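Local atomic coordinates of ribonuclease J (PDB entry 5HAB), a protein that probably degrades RNA as an archaeal exoribonuclease of the metallo-beta-lactamase, beta-CASP family, hydrolysing phosphodiester bonds of a single strand. Residues V97-H109 and F169-V182. The protein carries 1 engineered substitution. Sequence-based numbering, arbitrary orientation.
Engineered in segment 97-109: Ala106 (natural residue His). With nucleotides of chain D.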
loop_
_atom_site.group_PDB
_atom_site.type_symbol
_atom_site.label_atom_id
_atom_site.label_comp_id
_atom_site.label_asym_id
_atom_site.label_seq_id
_atom_site.Cartn_x
_atom_site.Cartn_y
_atom_site.Cartn_z
ATOM N N VAL B 97 -21.476 -40.535 -0.591
ATOM C CA VAL B 97 -22.128 -39.265 -0.313
ATOM C C VAL B 97 -23.612 -39.475 -0.055
ATOM O O VAL B 97 -24.340 -39.988 -0.908
ATOM C CB VAL B 97 -21.899 -38.270 -1.464
ATOM C CG1 VAL B 97 -22.649 -36.977 -1.200
ATOM C CG2 VAL B 97 -20.406 -38.007 -1.638
ATOM N N ARG B 98 -24.054 -39.069 1.130
ATOM C CA ARG B 98 -25.433 -39.274 1.544
ATOM C C ARG B 98 -26.268 -38.000 1.492
ATOM O O ARG B 98 -27.496 -38.068 1.436
ATOM C CB ARG B 98 -25.470 -39.854 2.961
ATOM C CG ARG B 98 -24.796 -41.214 3.103
ATOM C CD ARG B 98 -25.506 -42.281 2.276
ATOM N NE ARG B 98 -24.809 -43.566 2.298
ATOM C CZ ARG B 98 -25.080 -44.580 1.478
ATOM N NH1 ARG B 98 -26.036 -44.463 0.564
ATOM N NH2 ARG B 98 -24.393 -45.713 1.568
ATOM N N ALA B 99 -25.608 -36.844 1.510
ATOM C CA ALA B 99 -26.321 -35.568 1.462
ATOM C C ALA B 99 -25.410 -34.425 1.037
ATOM O O ALA B 99 -24.195 -34.489 1.201
ATOM C CB ALA B 99 -26.954 -35.257 2.815
ATOM N N ILE B 100 -26.017 -33.380 0.488
ATOM C CA ILE B 100 -25.306 -32.166 0.116
ATOM C C ILE B 100 -25.916 -30.977 0.854
ATOM O O ILE B 100 -27.054 -30.601 0.591
ATOM C CB ILE B 100 -25.348 -31.952 -1.398
ATOM C CG1 ILE B 100 -24.665 -33.121 -2.112
ATOM C CG2 ILE B 100 -24.706 -30.627 -1.769
ATOM C CD1 ILE B 100 -24.676 -33.002 -3.623
ATOM N N VAL B 101 -25.175 -30.393 1.789
ATOM C CA VAL B 101 -25.684 -29.234 2.520
ATOM C C VAL B 101 -25.206 -27.939 1.873
ATOM O O VAL B 101 -24.040 -27.812 1.500
ATOM C CB VAL B 101 -25.280 -29.276 4.003
ATOM C CG1 VAL B 101 -25.755 -28.015 4.720
ATOM C CG2 VAL B 101 -25.864 -30.502 4.681
ATOM N N CYS B 102 -26.129 -26.997 1.708
ATOM C CA CYS B 102 -25.785 -25.648 1.278
ATOM C C CYS B 102 -26.145 -24.669 2.383
ATOM O O CYS B 102 -27.323 -24.477 2.691
ATOM C CB CYS B 102 -26.503 -25.285 -0.013
ATOM S SG CYS B 102 -25.905 -26.187 -1.446
ATOM N N THR B 103 -25.130 -24.045 2.977
ATOM C CA THR B 103 -25.350 -23.225 4.162
ATOM C C THR B 103 -25.980 -21.879 3.816
ATOM O O THR B 103 -26.553 -21.225 4.686
ATOM C CB THR B 103 -24.040 -22.985 4.930
ATOM O OG1 THR B 103 -23.013 -22.607 4.008
ATOM C CG2 THR B 103 -23.615 -24.249 5.667
ATOM N N HIS B 104 -25.883 -21.473 2.552
ATOM C CA HIS B 104 -26.658 -20.330 2.059
ATOM C C HIS B 104 -26.688 -20.314 0.537
ATOM O O HIS B 104 -26.108 -21.185 -0.114
ATOM C CB HIS B 104 -26.108 -18.992 2.595
ATOM C CG HIS B 104 -24.718 -18.667 2.138
ATOM N ND1 HIS B 104 -24.385 -18.510 0.811
ATOM C CD2 HIS B 104 -23.583 -18.429 2.839
ATOM C CE1 HIS B 104 -23.102 -18.215 0.710
ATOM N NE2 HIS B 104 -22.592 -18.157 1.928
ATOM N N GLY B 105 -27.335 -19.302 -0.032
ATOM C CA GLY B 105 -27.613 -19.301 -1.455
ATOM C C GLY B 105 -26.806 -18.389 -2.360
ATOM O O GLY B 105 -27.192 -18.171 -3.510
ATOM N N ALA B 106 -25.684 -17.871 -1.870
ATOM C CA ALA B 106 -24.820 -17.034 -2.701
ATOM C C ALA B 106 -23.925 -17.927 -3.552
ATOM O O ALA B 106 -23.743 -19.103 -3.230
ATOM C CB ALA B 106 -23.989 -16.095 -1.844
ATOM N N LEU B 107 -23.352 -17.367 -4.616
ATOM C CA LEU B 107 -22.633 -18.166 -5.617
ATOM C C LEU B 107 -21.376 -18.863 -5.106
ATOM O O LEU B 107 -20.916 -19.827 -5.711
ATOM C CB LEU B 107 -22.248 -17.313 -6.828
ATOM C CG LEU B 107 -23.337 -16.938 -7.836
ATOM C CD1 LEU B 107 -22.702 -16.294 -9.055
ATOM C CD2 LEU B 107 -24.147 -18.154 -8.241
ATOM N N ASP B 108 -20.798 -18.374 -4.017
ATOM C CA ASP B 108 -19.604 -19.021 -3.494
ATOM C C ASP B 108 -20.002 -20.234 -2.651
ATOM O O ASP B 108 -19.143 -20.925 -2.107
ATOM C CB ASP B 108 -18.751 -18.038 -2.684
ATOM C CG ASP B 108 -19.370 -17.686 -1.353
ATOM O OD1 ASP B 108 -20.581 -17.385 -1.306
ATOM O OD2 ASP B 108 -18.636 -17.721 -0.347
ATOM N N HIS B 109 -21.305 -20.502 -2.568
ATOM C CA HIS B 109 -21.792 -21.721 -1.930
ATOM C C HIS B 109 -22.667 -22.602 -2.830
ATOM O O HIS B 109 -22.710 -23.815 -2.645
ATOM C CB HIS B 109 -22.567 -21.382 -0.658
ATOM C CG HIS B 109 -21.691 -21.148 0.529
ATOM N ND1 HIS B 109 -22.176 -21.114 1.819
ATOM C CD2 HIS B 109 -20.358 -20.931 0.621
ATOM C CE1 HIS B 109 -21.176 -20.885 2.654
ATOM N NE2 HIS B 109 -20.064 -20.771 1.952
ATOM N N PHE B 169 -29.195 -27.472 11.848
ATOM C CA PHE B 169 -28.939 -26.108 11.396
ATOM C C PHE B 169 -29.000 -25.139 12.577
ATOM O O PHE B 169 -29.899 -25.232 13.416
ATOM C CB PHE B 169 -29.944 -25.683 10.320
ATOM C CG PHE B 169 -29.624 -26.193 8.938
ATOM C CD1 PHE B 169 -28.554 -27.043 8.719
ATOM C CD2 PHE B 169 -30.390 -25.800 7.849
ATOM C CE1 PHE B 169 -28.261 -27.505 7.443
ATOM C CE2 PHE B 169 -30.102 -26.258 6.572
ATOM C CZ PHE B 169 -29.037 -27.111 6.370
ATOM N N ILE B 170 -28.040 -24.220 12.647
ATOM C CA ILE B 170 -28.054 -23.164 13.661
ATOM C C ILE B 170 -28.047 -21.826 12.945
ATOM O O ILE B 170 -27.234 -21.615 12.059
ATOM C CB ILE B 170 -26.858 -23.283 14.613
ATOM C CG1 ILE B 170 -26.817 -24.672 15.243
ATOM C CG2 ILE B 170 -26.909 -22.203 15.685
ATOM C CD1 ILE B 170 -25.456 -25.065 15.712
ATOM N N ASN B 171 -28.941 -20.915 13.311
ATOM C CA ASN B 171 -29.022 -19.653 12.577
ATOM C C ASN B 171 -27.778 -18.806 12.824
ATOM O O ASN B 171 -27.209 -18.813 13.918
ATOM C CB ASN B 171 -30.289 -18.871 12.958
ATOM C CG ASN B 171 -29.985 -17.578 13.684
ATOM O OD1 ASN B 171 -29.921 -17.544 14.913
ATOM N ND2 ASN B 171 -29.805 -16.501 12.928
ATOM N N THR B 172 -27.341 -18.103 11.790
ATOM C CA THR B 172 -26.273 -17.130 11.951
ATOM C C THR B 172 -26.563 -15.950 11.031
ATOM O O THR B 172 -27.606 -15.917 10.372
ATOM C CB THR B 172 -24.890 -17.738 11.643
ATOM O OG1 THR B 172 -23.863 -16.835 12.069
ATOM C CG2 THR B 172 -24.739 -18.016 10.145
ATOM N N GLN B 173 -25.652 -14.984 10.982
ATOM C CA GLN B 173 -25.846 -13.824 10.122
ATOM C C GLN B 173 -24.801 -13.786 9.017
ATOM O O GLN B 173 -23.719 -14.351 9.159
ATOM C CB GLN B 173 -25.796 -12.531 10.938
ATOM C CG GLN B 173 -27.078 -12.219 11.696
ATOM C CD GLN B 173 -28.198 -11.762 10.784
ATOM O OE1 GLN B 173 -28.001 -10.912 9.911
ATOM N NE2 GLN B 173 -29.390 -12.312 10.991
ATOM N N HIS B 174 -25.133 -13.102 7.926
ATOM C CA HIS B 174 -24.246 -12.977 6.773
ATOM C C HIS B 174 -24.859 -11.988 5.785
ATOM O O HIS B 174 -25.962 -11.488 6.004
ATOM C CB HIS B 174 -24.014 -14.337 6.107
ATOM C CG HIS B 174 -22.930 -14.327 5.072
ATOM N ND1 HIS B 174 -21.668 -13.837 5.323
ATOM C CD2 HIS B 174 -22.929 -14.728 3.779
ATOM C CE1 HIS B 174 -20.931 -13.947 4.231
ATOM N NE2 HIS B 174 -21.672 -14.485 3.280
ATOM N N SER B 175 -24.148 -11.709 4.696
ATOM C CA SER B 175 -24.609 -10.748 3.698
ATOM C C SER B 175 -25.743 -11.287 2.822
ATOM O O SER B 175 -26.114 -10.674 1.820
ATOM C CB SER B 175 -23.436 -10.317 2.821
ATOM O OG SER B 175 -22.725 -11.448 2.355
ATOM N N ILE B 176 -26.281 -12.439 3.199
ATOM C CA ILE B 176 -27.478 -12.971 2.563
ATOM C C ILE B 176 -28.327 -13.576 3.669
ATOM O O ILE B 176 -27.804 -14.062 4.677
ATOM C CB ILE B 176 -27.152 -13.992 1.444
ATOM C CG1 ILE B 176 -28.428 -14.386 0.691
ATOM C CG2 ILE B 176 -26.459 -15.225 2.009
ATOM C CD1 ILE B 176 -28.209 -15.353 -0.465
ATOM N N ILE B 177 -29.641 -13.507 3.495
ATOM C CA ILE B 177 -30.575 -13.955 4.514
ATOM C C ILE B 177 -30.577 -15.477 4.599
ATOM O O ILE B 177 -30.225 -16.163 3.632
ATOM C CB ILE B 177 -31.986 -13.416 4.234
ATOM C CG1 ILE B 177 -32.399 -13.739 2.797
ATOM C CG2 ILE B 177 -32.035 -11.916 4.467
ATOM C CD1 ILE B 177 -33.831 -13.370 2.474
ATOM N N ASP B 178 -30.976 -15.983 5.764
ATOM C CA ASP B 178 -31.148 -17.414 6.018
ATOM C C ASP B 178 -29.840 -18.197 5.861
ATOM O O ASP B 178 -29.758 -19.148 5.081
ATOM C CB ASP B 178 -32.228 -17.995 5.099
ATOM C CG ASP B 178 -33.210 -18.892 5.840
ATOM O OD1 ASP B 178 -33.021 -19.119 7.055
ATOM O OD2 ASP B 178 -34.179 -19.366 5.209
ATOM N N THR B 179 -28.820 -17.786 6.610
ATOM C CA THR B 179 -27.536 -18.484 6.632
ATOM C C THR B 179 -27.398 -19.296 7.923
ATOM O O THR B 179 -27.826 -18.851 8.996
ATOM C CB THR B 179 -26.353 -17.497 6.498
ATOM O OG1 THR B 179 -26.459 -16.788 5.256
ATOM C CG2 THR B 179 -25.026 -18.235 6.523
ATOM N N VAL B 180 -26.820 -20.492 7.820
ATOM C CA VAL B 180 -26.705 -21.371 8.983
ATOM C C VAL B 180 -25.289 -21.927 9.203
ATOM O O VAL B 180 -24.538 -22.156 8.252
ATOM C CB VAL B 180 -27.713 -22.540 8.874
ATOM C CG1 VAL B 180 -29.143 -22.017 8.888
ATOM C CG2 VAL B 180 -27.457 -23.366 7.612
ATOM N N PHE B 181 -24.930 -22.123 10.470
ATOM C CA PHE B 181 -23.894 -23.076 10.841
ATOM C C PHE B 181 -24.505 -24.456 10.674
ATOM O O PHE B 181 -25.703 -24.638 10.929
ATOM C CB PHE B 181 -23.428 -22.915 12.297
ATOM C CG PHE B 181 -22.706 -21.624 12.596
ATOM C CD1 PHE B 181 -22.397 -20.720 11.599
ATOM C CD2 PHE B 181 -22.316 -21.336 13.897
ATOM C CE1 PHE B 181 -21.734 -19.548 11.896
ATOM C CE2 PHE B 181 -21.650 -20.169 14.198
ATOM C CZ PHE B 181 -21.358 -19.272 13.197
ATOM N N VAL B 182 -23.700 -25.441 10.296
ATOM C CA VAL B 182 -24.227 -26.802 10.273
ATOM C C VAL B 182 -23.439 -27.683 11.232
ATOM O O VAL B 182 -22.210 -27.694 11.218
ATOM C CB VAL B 182 -24.247 -27.387 8.832
ATOM C CG1 VAL B 182 -22.928 -27.168 8.132
ATOM C CG2 VAL B 182 -24.584 -28.871 8.860
ATOM P P A D 3 -23.429 -13.319 -5.258
ATOM O OP1 A D 3 -24.897 -13.086 -5.276
ATOM O OP2 A D 3 -22.856 -14.281 -4.285
ATOM O "O5'" A D 3 -22.970 -13.779 -6.715
ATOM C "C5'" A D 3 -23.532 -13.194 -7.883
ATOM C "C4'" A D 3 -22.703 -12.039 -8.385
ATOM O "O4'" A D 3 -21.517 -12.519 -9.069
ATOM C "C3'" A D 3 -23.369 -11.129 -9.402
ATOM O "O3'" A D 3 -24.246 -10.195 -8.801
ATOM C "C2'" A D 3 -22.181 -10.478 -10.103
ATOM O "O2'" A D 3 -21.667 -9.406 -9.326
ATOM C "C1'" A D 3 -21.155 -11.616 -10.094
ATOM N N9 A D 3 -21.078 -12.329 -11.386
ATOM C C8 A D 3 -21.710 -13.481 -11.789
ATOM N N7 A D 3 -21.408 -13.846 -13.015
ATOM C C5 A D 3 -20.518 -12.871 -13.447
ATOM C C6 A D 3 -19.824 -12.675 -14.660
ATOM N N6 A D 3 -19.919 -13.490 -15.714
ATOM N N1 A D 3 -19.014 -11.596 -14.755
ATOM C C2 A D 3 -18.911 -10.773 -13.705
ATOM N N3 A D 3 -19.508 -10.850 -12.518
ATOM C C4 A D 3 -20.307 -11.932 -12.453
ATOM P P A D 2 -18.765 -13.389 -1.104
ATOM O OP1 A D 2 -18.844 -13.726 0.341
ATOM O OP2 A D 2 -18.790 -14.471 -2.121
ATOM O "O5'" A D 2 -19.945 -12.361 -1.415
ATOM C "C5'" A D 2 -20.859 -12.601 -2.477
ATOM C "C4'" A D 2 -20.890 -11.461 -3.465
ATOM O "O4'" A D 2 -19.564 -10.888 -3.601
ATOM C "C3'" A D 2 -21.292 -11.834 -4.885
ATOM O "O3'" A D 2 -22.699 -11.902 -5.056
ATOM C "C2'" A D 2 -20.624 -10.755 -5.730
ATOM O "O2'" A D 2 -21.406 -9.571 -5.752
ATOM C "C1'" A D 2 -19.345 -10.484 -4.936
ATOM N N9 A D 2 -18.174 -11.214 -5.460
ATOM C C8 A D 2 -17.419 -12.153 -4.799
ATOM N N7 A D 2 -16.416 -12.621 -5.500
ATOM C C5 A D 2 -16.505 -11.935 -6.702
ATOM C C6 A D 2 -15.726 -11.982 -7.871
ATOM N N6 A D 2 -14.664 -12.782 -8.021
ATOM N N1 A D 2 -16.083 -11.170 -8.892
ATOM C C2 A D 2 -17.150 -10.370 -8.736
ATOM N N3 A D 2 -17.958 -10.237 -7.686
ATOM C C4 A D 2 -17.575 -11.053 -6.689
HETATM O O HOH W 1 -29.791 -18.237 1.737
#
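His104 and His174 lie near-parallel but slid apart where the two beta sheets of a metallo-beta-lactamase fold come together beside bound RNA. His104 opens the sequence His-Gly-Ala-Leu-Asp-His, the family's HxHxDH signature with its second histidine replaced by the engineered Ala106; in relatives this motif and the histidine on the facing loop hold the catalytic zinc ions, consistent with a metal-site role here.

From the backbone outward, CB of His104 rests 3.5 Å from Thr179 OG1 and also touches CG2 of Ile176. That methyl lies over one face of the imidazole in a CH-pi contact, the other branch of the isoleucine reaching with CD1 to the backbone of Gly105 and Ala106. Thr179 is a small neighbour that runs alongside: its hydroxyl donates to Ile176 O from above the carbonyl plane, and its CG2 sits at the ring edge. With chi1 at 64°, CG of His104 stands between its own N and carbonyl carbon, a turn that brings ND1 to the N-H of Ala106. ND1 accepts it in the ring plane, 3.0 Å from Ala106 N and close to straight. The far side of the ring, CD2 and NE2, meets His174 CD2, the planes tilted by 20°. Histidine suits this place because NE2 can bond to Asp196 while ND1 accepts; His174 ND1 bonds to Gly409 O, and these bonds should limit the rotation of both rings.

Farther from the RNA, short branched valines and a flat phenylalanine ring pack between the sheets: Val101 CG1 lies 3.7 Å from Phe169 CE1, and Val182 CG1 touches Thr103 CG2. One backbone hydrogen bond ties the segments, Val180 N donating to Thr103 O at 3.2 Å. At the RNA end, Leu107 N donates to OP2 of A3 of chain D at 3.1 Å.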